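Oxidoreductase (Ralstonia eutropha, PDB 3HJ9) binds flavin mononucleotide and probably works as an oxidoreductase of the nitroreductase family. Local coordinates at residues Lys63-Leu68 / Ala135-Val140; Glu91-Val96 / Ala161-Ala166; Val98-Gly103 / His112-Lys117; Ala102-Tyr107 / Ala120-Met125; Val140-His145 / Glu195-Asn200. All blocks are in the same frame, centred on the assembly; numbering follows the deposited sequence.

Contact 1 of 5, residues Lys63-Leu68 / Ala135-Val140; sequences KQLSEL and APLDLV
L65 and L68 of helix 62-73 meet L137 and L139 of strand 137-144 through hydrocarbon branches alone, an example of a helix laid on one face of a beta-sheet. The three pairings differ in how the side chains are turned. L65 and L137 cross obliquely, and L65 CD1 comes to 3.6 Å from L137 CD2. L68 approaches L137 tip to tip instead: its CD2 stands 4.2 Å from L137 CD2 and equally far from L137 CD1, so a single methyl faces both prongs of the fork. Further along the strand the touch is looser, with L68 CG 4.5 Å from L139 CD1. Both helix leucines hold CG opposite the backbone nitrogen (chi1 -178° for L65), which carries their methyls out to the sheet. L137 answers with CG wedged between its own N and carbonyl carbon, chi1 75°. Helix and strand run nearly parallel, their axes 17° apart, and this keeps L65 level with L137 while L68 lies level with L139. I211 of strand 203-212 and A171 of helix 156-177 also pack on L68, extending the apolar layer. Well clear of the interface, K63 NZ forms a salt bridge with E67 OE2 at 3.0 Å, arriving from above the carboxylate plane, and D138 bonds to T210 and to the backbone of S124. These charged groups find their partners away from the leucines, and the interface itself relies on burial and on fit between branched side chains, with no directional bond to fix its geometry.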
# COMPACT_ATOMS: atom_id res chain seq x y z
N LYS A 63 0.56 4.69 23.75
CA LYS A 63 0.47 3.29 23.28
C LYS A 63 -0.01 3.21 21.83
O LYS A 63 0.53 2.43 21.05
CB LYS A 63 -0.47 2.46 24.18
CG LYS A 63 -0.53 0.92 23.87
CD LYS A 63 -1.53 0.20 24.81
CE LYS A 63 -1.69 -1.31 24.53
NZ LYS A 63 -2.12 -1.63 23.14
N GLN A 64 -1.03 4.00 21.49
CA GLN A 64 -1.57 4.02 20.15
C GLN A 64 -0.62 4.69 19.17
O GLN A 64 -0.46 4.19 18.07
CB GLN A 64 -2.96 4.64 20.07
CG GLN A 64 -4.06 3.74 20.60
CD GLN A 64 -5.46 4.29 20.30
OE1 GLN A 64 -5.62 5.47 19.97
NE2 GLN A 64 -6.47 3.43 20.44
N LEU A 65 -0.01 5.82 19.56
CA LEU A 65 0.99 6.45 18.67
C LEU A 65 2.10 5.44 18.32
O LEU A 65 2.49 5.31 17.16
CB LEU A 65 1.58 7.69 19.31
CG LEU A 65 2.60 8.52 18.53
CD1 LEU A 65 2.03 8.98 17.17
CD2 LEU A 65 3.04 9.71 19.43
N SER A 66 2.54 4.71 19.33
CA SER A 66 3.59 3.70 19.18
C SER A 66 3.22 2.60 18.21
O SER A 66 3.98 2.31 17.28
CB SER A 66 3.92 3.09 20.54
OG SER A 66 4.77 1.96 20.42
N GLU A 67 2.07 1.98 18.44
CA GLU A 67 1.60 0.88 17.59
C GLU A 67 1.33 1.30 16.13
O GLU A 67 1.65 0.57 15.22
CB GLU A 67 0.40 0.17 18.24
CG GLU A 67 0.77 -0.56 19.53
CD GLU A 67 -0.39 -1.25 20.20
OE1 GLU A 67 -1.55 -0.91 19.90
OE2 GLU A 67 -0.12 -2.15 21.03
N LEU A 68 0.79 2.50 15.94
CA LEU A 68 0.53 3.09 14.61
C LEU A 68 1.83 3.24 13.83
O LEU A 68 1.93 2.81 12.64
CB LEU A 68 -0.10 4.50 14.78
CG LEU A 68 -0.27 5.39 13.54
CD1 LEU A 68 -1.24 4.73 12.52
CD2 LEU A 68 -0.70 6.82 13.95
N ALA A 135 -6.93 17.28 12.62
CA ALA A 135 -6.83 16.02 13.37
C ALA A 135 -5.63 16.07 14.34
O ALA A 135 -4.75 16.90 14.18
CB ALA A 135 -6.69 14.85 12.42
N PRO A 136 -5.59 15.16 15.34
CA PRO A 136 -4.49 15.13 16.31
C PRO A 136 -3.10 14.96 15.72
O PRO A 136 -2.14 15.45 16.31
CB PRO A 136 -4.84 13.94 17.20
CG PRO A 136 -6.25 13.70 17.01
CD PRO A 136 -6.65 14.22 15.69
N LEU A 137 -2.99 14.26 14.59
CA LEU A 137 -1.69 14.08 13.94
C LEU A 137 -1.80 13.82 12.43
O LEU A 137 -2.87 13.47 11.94
CB LEU A 137 -0.90 12.95 14.61
CG LEU A 137 -1.25 11.48 14.40
CD1 LEU A 137 -0.67 10.93 13.11
CD2 LEU A 137 -0.73 10.66 15.57
N ASP A 138 -0.70 14.08 11.72
CA ASP A 138 -0.56 13.72 10.31
C ASP A 138 0.71 12.88 10.19
O ASP A 138 1.73 13.23 10.76
CB ASP A 138 -0.30 14.93 9.38
CG ASP A 138 -1.51 15.77 9.09
OD1 ASP A 138 -2.67 15.34 9.29
OD2 ASP A 138 -1.28 16.91 8.60
N LEU A 139 0.67 11.79 9.44
CA LEU A 139 1.90 11.11 9.02
C LEU A 139 2.30 11.66 7.64
O LEU A 139 1.43 11.87 6.81
CB LEU A 139 1.70 9.62 8.90
CG LEU A 139 1.29 8.90 10.16
CD1 LEU A 139 1.13 7.38 9.79
CD2 LEU A 139 2.28 9.15 11.30
N VAL A 140 3.60 11.95 7.41
CA VAL A 140 4.11 12.26 6.04
C VAL A 140 5.12 11.18 5.62
O VAL A 140 6.12 10.92 6.35
CB VAL A 140 4.77 13.62 5.93
CG1 VAL A 140 5.01 13.94 4.45
CG2 VAL A 140 3.89 14.67 6.57

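Contact 2 of 5, residues Glu91-Val96 / Ala161-Ala166; sequences ETVIDV and AAAAGA
Where V93 and I94 lie against A163 and A164, the shortest polar bond within the two segments belongs to the helix itself, from G165 N to A161 O at 2.8 Å. Everything that passes between the two segments is apolar. I94 does most of the work: its CG1 rests 4.0 Å from A163 CB and 3.9 Å from A164 N, over the helix backbone, while CD1 continues to A164 CB at 4.2 Å. With CG1 beside its backbone nitrogen and opposite the carbonyl carbon (chi1 -64°), I94 spans two successive alanines. V93 adds CG2, 4.0 Å from A163 CB, so that one alanine methyl receives two successive residues, V93 just before the strand and I94 at its start. F141 of strand 137-144 packs on I94 and A164 as well. Away from the helix, R147 NH1 forms a salt bridge with D95 OD1 and a hydrogen bond with T92 O. The helix has other duties close by: A162 touches the bound flavin mononucleotide, and A161 packs on A161 of the second subunit. Because the helix offers methyl groups here, its backbone can come near the sheet, I94 CA and A164 CA being 6.5 Å apart; short, apolar side chains thus join sheet, cofactor pocket and dimer interface within one helix.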
# COMPACT_ATOMS: atom_id res chain seq x y z
N GLU A 91 16.11 -1.42 0.72
CA GLU A 91 16.58 -0.07 1.07
C GLU A 91 15.41 0.61 1.71
O GLU A 91 14.27 0.39 1.32
CB GLU A 91 16.93 0.75 -0.20
CG GLU A 91 18.10 0.25 -1.05
CD GLU A 91 19.49 0.70 -0.56
OE1 GLU A 91 19.64 1.76 0.11
OE2 GLU A 91 20.45 -0.00 -0.92
N THR A 92 15.67 1.46 2.69
CA THR A 92 14.61 2.20 3.35
C THR A 92 14.33 3.42 2.48
O THR A 92 14.91 4.46 2.68
CB THR A 92 15.01 2.65 4.78
OG1 THR A 92 15.59 1.55 5.48
CG2 THR A 92 13.77 3.20 5.54
N VAL A 93 13.46 3.30 1.50
CA VAL A 93 13.21 4.43 0.60
C VAL A 93 12.28 5.50 1.21
O VAL A 93 12.41 6.68 0.85
CB VAL A 93 12.75 3.98 -0.81
CG1 VAL A 93 13.87 3.08 -1.43
CG2 VAL A 93 11.34 3.28 -0.78
N ILE A 94 11.41 5.10 2.13
CA ILE A 94 10.45 5.98 2.78
C ILE A 94 10.77 6.15 4.28
O ILE A 94 10.96 5.16 4.97
CB ILE A 94 8.98 5.44 2.62
CG1 ILE A 94 8.55 5.43 1.14
CG2 ILE A 94 7.98 6.23 3.43
CD1 ILE A 94 8.52 6.83 0.45
N ASP A 95 10.81 7.41 4.73
CA ASP A 95 10.95 7.79 6.12
C ASP A 95 9.59 8.36 6.50
O ASP A 95 8.97 9.12 5.74
CB ASP A 95 12.01 8.88 6.33
CG ASP A 95 13.43 8.39 6.12
OD1 ASP A 95 13.73 7.18 6.29
OD2 ASP A 95 14.29 9.24 5.78
N VAL A 96 9.12 8.00 7.68
CA VAL A 96 7.85 8.45 8.16
C VAL A 96 8.07 9.57 9.14
O VAL A 96 8.78 9.41 10.12
CB VAL A 96 7.04 7.31 8.78
CG1 VAL A 96 5.75 7.87 9.34
CG2 VAL A 96 6.76 6.26 7.74
N ALA A 161 5.94 5.53 -4.31
CA ALA A 161 4.47 5.60 -4.11
C ALA A 161 3.89 4.25 -3.63
O ALA A 161 3.06 4.25 -2.74
CB ALA A 161 3.74 6.07 -5.41
N ALA A 162 4.36 3.13 -4.19
CA ALA A 162 3.91 1.77 -3.78
C ALA A 162 4.30 1.44 -2.34
O ALA A 162 3.44 1.01 -1.54
CB ALA A 162 4.42 0.68 -4.74
N ALA A 163 5.58 1.70 -2.01
CA ALA A 163 6.13 1.54 -0.63
C ALA A 163 5.34 2.42 0.33
O ALA A 163 4.86 1.90 1.34
CB ALA A 163 7.63 1.91 -0.58
N ALA A 164 5.18 3.71 0.01
CA ALA A 164 4.36 4.62 0.84
C ALA A 164 2.88 4.15 0.98
O ALA A 164 2.31 4.18 2.09
CB ALA A 164 4.44 6.05 0.35
N GLY A 165 2.31 3.65 -0.12
CA GLY A 165 0.97 3.09 -0.12
C GLY A 165 0.80 1.90 0.82
O GLY A 165 -0.21 1.79 1.50
N ALA A 166 1.76 0.98 0.80
CA ALA A 166 1.77 -0.20 1.65
C ALA A 166 1.85 0.19 3.10
O ALA A 166 1.12 -0.33 3.93
CB ALA A 166 2.93 -1.09 1.31

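Contact 3 of 5, residues Val98-Gly103 / His112-Lys117; sequences VALPAG and HCLELK
V98 and L114 lie on strands 94-100 and 113-116, two arms of an antiparallel beta meander whose middle strand, 103-108, separates them. Their CA atoms are 8.3 Å apart, and the contact reaches over the strand between. The first two arms are joined by a tight hairpin: a type I turn runs from L100 to G103, closed by backbone bonds from L100 N to G103 O (2.9 Å) and from G103 N to L100 O (3.1 Å). At the other hairpin, H112 and C113 form a G1 beta bulge. Over the middle strand, V98 and L114 cross at about a right angle, V98 CG2 touching L114 CD2 at 3.8 Å. L114 keeps CG beside its backbone nitrogen, chi1 -66°, and its second methyl extends to L100, CD1 to CD1, at 4.4 Å. Y105 of the middle strand packs on L100, L114 and L116, while L69 of helix 62-73 lies on both V98 and L114, so this face of the meander belongs to the buried layer under that helix. Towards the turn L116 takes over, at the partly exposed border. With no side chain at G103 in the way, L116 CD1 approaches the main chain directly and stops 4.2 Å from G103 CA.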
# COMPACT_ATOMS: atom_id res chain seq x y z
N VAL A 98 6.03 12.59 11.51
CA VAL A 98 4.77 12.76 12.25
C VAL A 98 4.62 14.23 12.64
O VAL A 98 5.48 14.75 13.36
CB VAL A 98 4.73 11.90 13.57
CG1 VAL A 98 3.33 11.82 14.09
CG2 VAL A 98 5.28 10.50 13.35
N ALA A 99 3.55 14.89 12.18
CA ALA A 99 3.26 16.28 12.58
C ALA A 99 2.35 16.19 13.79
O ALA A 99 1.21 15.74 13.66
CB ALA A 99 2.61 17.08 11.46
N LEU A 100 2.89 16.55 14.96
CA LEU A 100 2.12 16.64 16.20
C LEU A 100 1.99 18.12 16.55
O LEU A 100 2.75 18.96 16.03
CB LEU A 100 2.83 15.92 17.33
CG LEU A 100 2.90 14.40 17.22
CD1 LEU A 100 4.02 13.88 18.15
CD2 LEU A 100 1.52 13.74 17.50
N PRO A 101 1.04 18.46 17.45
CA PRO A 101 0.97 19.88 17.89
C PRO A 101 2.27 20.40 18.54
O PRO A 101 2.60 21.57 18.41
CB PRO A 101 -0.19 19.90 18.90
CG PRO A 101 -1.01 18.69 18.63
CD PRO A 101 -0.05 17.65 18.02
N ALA A 102 3.01 19.52 19.24
CA ALA A 102 4.28 19.90 19.86
C ALA A 102 5.48 19.90 18.90
O ALA A 102 6.54 20.33 19.29
CB ALA A 102 4.57 18.99 21.06
N GLY A 103 5.33 19.43 17.66
CA GLY A 103 6.46 19.39 16.74
C GLY A 103 6.35 18.38 15.62
O GLY A 103 5.50 17.49 15.68
N HIS A 112 12.79 2.73 17.62
CA HIS A 112 11.39 2.93 17.91
C HIS A 112 11.18 4.19 18.75
O HIS A 112 10.74 4.13 19.88
CB HIS A 112 10.79 1.67 18.55
CG HIS A 112 9.29 1.71 18.68
ND1 HIS A 112 8.46 1.92 17.60
CD2 HIS A 112 8.48 1.54 19.75
CE1 HIS A 112 7.21 1.91 18.01
NE2 HIS A 112 7.19 1.68 19.31
N CYS A 113 11.62 5.31 18.19
CA CYS A 113 11.43 6.59 18.83
C CYS A 113 11.24 7.66 17.77
O CYS A 113 11.49 7.42 16.58
CB CYS A 113 12.63 6.91 19.71
SG CYS A 113 14.09 7.10 18.76
N LEU A 114 10.84 8.84 18.25
CA LEU A 114 10.62 10.05 17.44
C LEU A 114 11.74 11.08 17.73
O LEU A 114 12.04 11.35 18.87
CB LEU A 114 9.24 10.63 17.79
CG LEU A 114 7.98 9.82 17.43
CD1 LEU A 114 6.72 10.45 18.07
CD2 LEU A 114 7.88 9.76 15.95
N GLU A 115 12.35 11.61 16.68
CA GLU A 115 13.44 12.60 16.74
C GLU A 115 12.88 13.89 16.15
O GLU A 115 12.29 13.87 15.07
CB GLU A 115 14.62 12.13 15.89
CG GLU A 115 15.28 10.86 16.40
CD GLU A 115 16.51 10.41 15.56
OE1 GLU A 115 17.59 10.21 16.18
OE2 GLU A 115 16.43 10.28 14.30
N LEU A 116 13.04 15.00 16.88
CA LEU A 116 12.53 16.32 16.45
C LEU A 116 13.22 16.79 15.16
O LEU A 116 14.44 16.75 15.05
CB LEU A 116 12.67 17.35 17.57
CG LEU A 116 12.11 18.77 17.35
CD1 LEU A 116 10.60 18.73 17.16
CD2 LEU A 116 12.53 19.66 18.53
N LYS A 117 12.40 17.13 14.17
CA LYS A 117 12.81 17.68 12.86
C LYS A 117 12.52 19.18 12.86
O LYS A 117 13.34 19.96 12.36
CB LYS A 117 12.04 17.00 11.73
CG LYS A 117 12.38 17.46 10.30
CD LYS A 117 13.84 17.09 9.89
CE LYS A 117 14.23 17.85 8.65
NZ LYS A 117 15.66 17.76 8.26

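Contact 4 of 5, residues Ala102-Tyr107 / Ala120-Met125; sequences AGLYRY and ADLRSM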
# COMPACT_ATOMS: atom_id res chain seq x y z
N ALA A 102 3.01 19.52 19.24
CA ALA A 102 4.28 19.90 19.86
C ALA A 102 5.48 19.90 18.90
O ALA A 102 6.54 20.33 19.29
CB ALA A 102 4.57 18.99 21.06
N GLY A 103 5.33 19.43 17.66
CA GLY A 103 6.46 19.39 16.74
C GLY A 103 6.35 18.38 15.62
O GLY A 103 5.50 17.49 15.68
N LEU A 104 7.19 18.57 14.59
CA LEU A 104 7.35 17.63 13.48
C LEU A 104 8.48 16.69 13.89
O LEU A 104 9.60 17.16 14.16
CB LEU A 104 7.70 18.32 12.15
CG LEU A 104 7.99 17.37 10.95
CD1 LEU A 104 6.72 16.64 10.47
CD2 LEU A 104 8.68 18.11 9.83
N TYR A 105 8.21 15.39 13.87
CA TYR A 105 9.18 14.36 14.22
C TYR A 105 9.42 13.37 13.11
O TYR A 105 8.54 13.17 12.30
CB TYR A 105 8.69 13.58 15.45
CG TYR A 105 8.71 14.39 16.72
CD1 TYR A 105 7.69 15.29 17.01
CD2 TYR A 105 9.77 14.28 17.61
CE1 TYR A 105 7.73 16.09 18.19
CE2 TYR A 105 9.81 15.06 18.79
CZ TYR A 105 8.81 15.94 19.07
OH TYR A 105 8.88 16.68 20.22
N ARG A 106 10.61 12.77 13.10
CA ARG A 106 10.93 11.66 12.21
C ARG A 106 10.94 10.40 13.08
O ARG A 106 11.59 10.35 14.14
CB ARG A 106 12.28 11.81 11.51
CG ARG A 106 12.51 10.76 10.41
CD ARG A 106 13.80 10.98 9.68
NE ARG A 106 14.94 10.83 10.58
CZ ARG A 106 16.19 11.21 10.31
NH1 ARG A 106 16.54 11.77 9.14
NH2 ARG A 106 17.14 11.02 11.24
N TYR A 107 10.21 9.38 12.62
CA TYR A 107 10.18 8.09 13.27
C TYR A 107 11.43 7.30 12.90
O TYR A 107 11.72 7.14 11.72
CB TYR A 107 8.93 7.31 12.87
CG TYR A 107 8.90 5.92 13.42
CD1 TYR A 107 8.79 5.70 14.79
CD2 TYR A 107 8.94 4.80 12.58
CE1 TYR A 107 8.76 4.38 15.32
CE2 TYR A 107 8.88 3.49 13.10
CZ TYR A 107 8.80 3.29 14.47
OH TYR A 107 8.76 2.02 14.98
N ALA A 120 7.57 23.12 15.46
CA ALA A 120 6.43 23.84 14.89
C ALA A 120 5.32 22.83 14.59
O ALA A 120 5.59 21.61 14.38
CB ALA A 120 6.83 24.56 13.62
N ASP A 121 4.08 23.33 14.54
CA ASP A 121 2.87 22.52 14.23
C ASP A 121 2.63 22.59 12.73
O ASP A 121 2.11 23.59 12.22
CB ASP A 121 1.67 23.03 15.07
CG ASP A 121 0.36 22.33 14.74
OD1 ASP A 121 0.29 21.32 13.98
OD2 ASP A 121 -0.66 22.82 15.23
N LEU A 122 2.99 21.49 12.03
CA LEU A 122 2.85 21.39 10.56
C LEU A 122 1.66 20.52 10.14
O LEU A 122 1.62 19.97 9.04
CB LEU A 122 4.14 20.88 9.91
CG LEU A 122 5.31 21.87 9.88
CD1 LEU A 122 5.93 22.04 11.23
CD2 LEU A 122 6.34 21.39 8.89
N ARG A 123 0.66 20.40 11.01
CA ARG A 123 -0.51 19.62 10.65
C ARG A 123 -1.31 20.38 9.57
O ARG A 123 -1.40 21.61 9.62
CB ARG A 123 -1.38 19.34 11.84
CG ARG A 123 -0.73 18.39 12.83
CD ARG A 123 -1.62 18.23 14.03
NE ARG A 123 -1.74 19.50 14.74
CZ ARG A 123 -2.71 19.83 15.60
NH1 ARG A 123 -3.69 18.99 15.91
NH2 ARG A 123 -2.69 21.03 16.17
N SER A 124 -1.90 19.61 8.67
CA SER A 124 -2.64 20.08 7.50
C SER A 124 -1.93 21.21 6.72
O SER A 124 -2.45 22.33 6.58
CB SER A 124 -4.11 20.36 7.80
OG SER A 124 -4.22 21.35 8.78
N MSE A 125 -0.73 20.88 6.26
CA MSE A 125 0.12 21.75 5.44
C MSE A 125 0.30 21.09 4.06
O MSE A 125 1.34 21.26 3.43
CB MSE A 125 1.47 21.99 6.13
CG MSE A 125 1.37 22.70 7.45
SE MSE A 125 0.72 24.51 7.23
CE MSE A 125 2.09 25.10 6.02
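G103 and A120 pass so closely that main chain meets main chain: G103 CA stands 3.4 Å from A120 O in a CA-H...O contact with an angle of 144° at the hydrogen. The same oxygen lies near L104 N, but the angle is too poor for a hydrogen bond; the backbone of L104 pairs instead with K117 and R118. This is the tight end of the contact, where strand 103-108 leaves its hairpin turn. Packing is looser further on, where L104 and L122 cross at about a right angle and their CD2 methyls approach to 4.1 Å, a touch made less certain by the two conformations of L122. M197 and H196 close over these leucines.

Towards the more open side the chemistry turns polar. R123, partly exposed, grips D121 side-on: NE bonds to D121 OD1 at 2.8 Å and NH2 bonds to D121 OD2 at 2.9 Å, both carboxylate oxygens lying close to the guanidinium plane. R123 N reaches D121 OD1 too, at 3.1 Å and from the opposite face of the carboxylate, closing an Asx turn. R19 adds a salt bridge to D121 OD2. Held by two arginines and a backbone N-H, D121 is likely to remain ionised, and its bonds fix the turn that delivers L122 to the apolar side.

Contact 5 of 5, residues Val140-His145 / Glu195-Asn200; sequences VFVANH and EHMSLN
V140, V142, M197 and L199 meet without a flat group of their own; the rings of the two segments, F141, H145 and H196, turn to other partners. The ring of F141 packs among I94, A164, M167 and A168, towards helix 156-177, and H196 meets P18, L122 and M125, while the imidazole of H145 bonds through NE2 to E204. The ring residue beside the interface is Y97 of strand 94-100, which packs on V142, M197 and L199. What remains between strand 137-144 and the chain leaving helix 190-196 is aliphatic, apart from one selenium atom. M197, present as selenomethionine, bends at chi3 (74°), and its end turns in towards two valines. It meets V140 tip to tip, CE lying 3.9 Å from V140 CB and SE 4.0 Å from V140 CG1. With V142 it instead slides past in the opposite direction, CE coming to 3.8 Å from V142 CG2. L199 reaches V142 tip to tip, its CD1 settling 3.9 Å from V142 CG1 and 4.1 Å from V142 CG2. The backbone makes this pair of touches possible: a Schellman motif ends the helix, with S198 at positive phi (57°) and S198 N bonded to E195 O at 3.2 Å, so that M197 and L199 both direct their side chains at the sheet. The bent, unbranched end of M197 packs its terminal methyl against two branched valines, and the helix end is seated on the sheet through dispersion and burial.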
# COMPACT_ATOMS: atom_id res chain seq x y z
N VAL A 140 3.60 11.95 7.41
CA VAL A 140 4.11 12.26 6.04
C VAL A 140 5.12 11.18 5.62
O VAL A 140 6.12 10.92 6.35
CB VAL A 140 4.77 13.62 5.93
CG1 VAL A 140 5.01 13.94 4.45
CG2 VAL A 140 3.89 14.67 6.57
N PHE A 141 4.89 10.58 4.46
CA PHE A 141 5.75 9.51 3.92
C PHE A 141 6.69 10.21 2.94
O PHE A 141 6.24 10.69 1.88
CB PHE A 141 4.91 8.42 3.26
CG PHE A 141 3.94 7.74 4.21
CD1 PHE A 141 2.68 8.26 4.44
CD2 PHE A 141 4.32 6.58 4.90
CE1 PHE A 141 1.80 7.65 5.34
CE2 PHE A 141 3.43 5.94 5.79
CZ PHE A 141 2.17 6.46 5.99
N VAL A 142 7.94 10.33 3.32
CA VAL A 142 8.94 11.07 2.55
C VAL A 142 9.86 10.11 1.83
O VAL A 142 10.44 9.25 2.47
CB VAL A 142 9.76 11.96 3.46
CG1 VAL A 142 10.91 12.66 2.67
CG2 VAL A 142 8.84 12.99 4.17
N ALA A 143 10.01 10.29 0.51
CA ALA A 143 10.92 9.44 -0.32
C ALA A 143 12.31 10.02 -0.24
O ALA A 143 12.49 11.24 -0.41
CB ALA A 143 10.50 9.36 -1.79
N ASN A 144 13.29 9.15 -0.02
CA ASN A 144 14.67 9.52 0.03
C ASN A 144 15.35 9.13 -1.27
O ASN A 144 15.78 7.98 -1.45
CB ASN A 144 15.36 8.92 1.25
CG ASN A 144 16.65 9.64 1.57
OD1 ASN A 144 17.49 9.88 0.68
ND2 ASN A 144 16.77 10.07 2.82
N HIS A 145 15.46 10.10 -2.17
CA HIS A 145 16.07 9.88 -3.49
C HIS A 145 17.55 9.47 -3.45
O HIS A 145 18.04 8.82 -4.39
CB HIS A 145 15.82 11.08 -4.44
CG HIS A 145 14.38 11.19 -4.89
ND1 HIS A 145 13.92 10.63 -6.06
CD2 HIS A 145 13.30 11.78 -4.31
CE1 HIS A 145 12.63 10.86 -6.19
NE2 HIS A 145 12.22 11.55 -5.13
N GLU A 195 9.78 22.38 2.11
CA GLU A 195 10.30 23.62 2.73
C GLU A 195 9.83 23.78 4.19
O GLU A 195 10.63 24.07 5.08
CB GLU A 195 9.90 24.84 1.88
CG GLU A 195 10.02 26.23 2.53
CD GLU A 195 11.41 26.57 2.97
OE1 GLU A 195 12.37 26.00 2.39
OE2 GLU A 195 11.57 27.46 3.86
N HIS A 196 8.53 23.61 4.43
CA HIS A 196 7.98 23.72 5.80
C HIS A 196 8.59 22.70 6.74
O HIS A 196 8.86 23.02 7.89
CB HIS A 196 6.45 23.64 5.84
CG HIS A 196 5.78 24.82 5.20
ND1 HIS A 196 6.12 26.11 5.50
CD2 HIS A 196 4.77 24.90 4.30
CE1 HIS A 196 5.37 26.94 4.79
NE2 HIS A 196 4.54 26.23 4.06
N MSE A 197 8.84 21.50 6.21
CA MSE A 197 9.43 20.41 6.96
C MSE A 197 10.97 20.45 7.13
O MSE A 197 11.51 19.57 7.81
CB MSE A 197 9.03 19.06 6.33
CG MSE A 197 7.54 18.76 6.42
SE MSE A 197 7.16 17.16 5.39
CE MSE A 197 7.91 15.80 6.56
N SER A 198 11.65 21.44 6.50
CA SER A 198 13.12 21.60 6.53
C SER A 198 13.82 20.32 6.01
O SER A 198 14.84 19.89 6.55
CB SER A 198 13.60 21.98 7.94
OG SER A 198 12.89 23.13 8.46
N LEU A 199 13.25 19.70 4.98
CA LEU A 199 13.80 18.46 4.40
C LEU A 199 15.03 18.79 3.57
O LEU A 199 15.18 19.92 3.11
CB LEU A 199 12.78 17.75 3.49
CG LEU A 199 11.51 17.17 4.07
CD1 LEU A 199 10.64 16.53 2.99
CD2 LEU A 199 11.80 16.19 5.22
N ASN A 200 15.90 17.80 3.37
CA ASN A 200 17.08 17.94 2.51
C ASN A 200 16.64 17.94 1.07
O ASN A 200 15.50 17.54 0.78
CB ASN A 200 18.03 16.77 2.71
CG ASN A 200 18.58 16.71 4.11
OD1 ASN A 200 18.83 17.74 4.74
ND2 ASN A 200 18.79 15.50 4.61

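Overall arrangement
From the N terminus, helix 62-73 opens contact 1, whose long loop closes at strand 137-144. Nested inside that loop are contacts 3 and 4, which start from the same hairpin at A102 and G103 and fold the meander, then the following turn, back on themselves. Contact 2 opens on strand 94-100 before them, encloses both, and closes only at helix 156-177, so it crosses contact 1 and also contact 5. Contact 5 begins at V140, where contact 1 ends, and closes at residues 195-200. One antiparallel sheet thus receives helices 62-73 and 156-177, while the end of helix 190-196 meets contact 4 where M197 packs on L104.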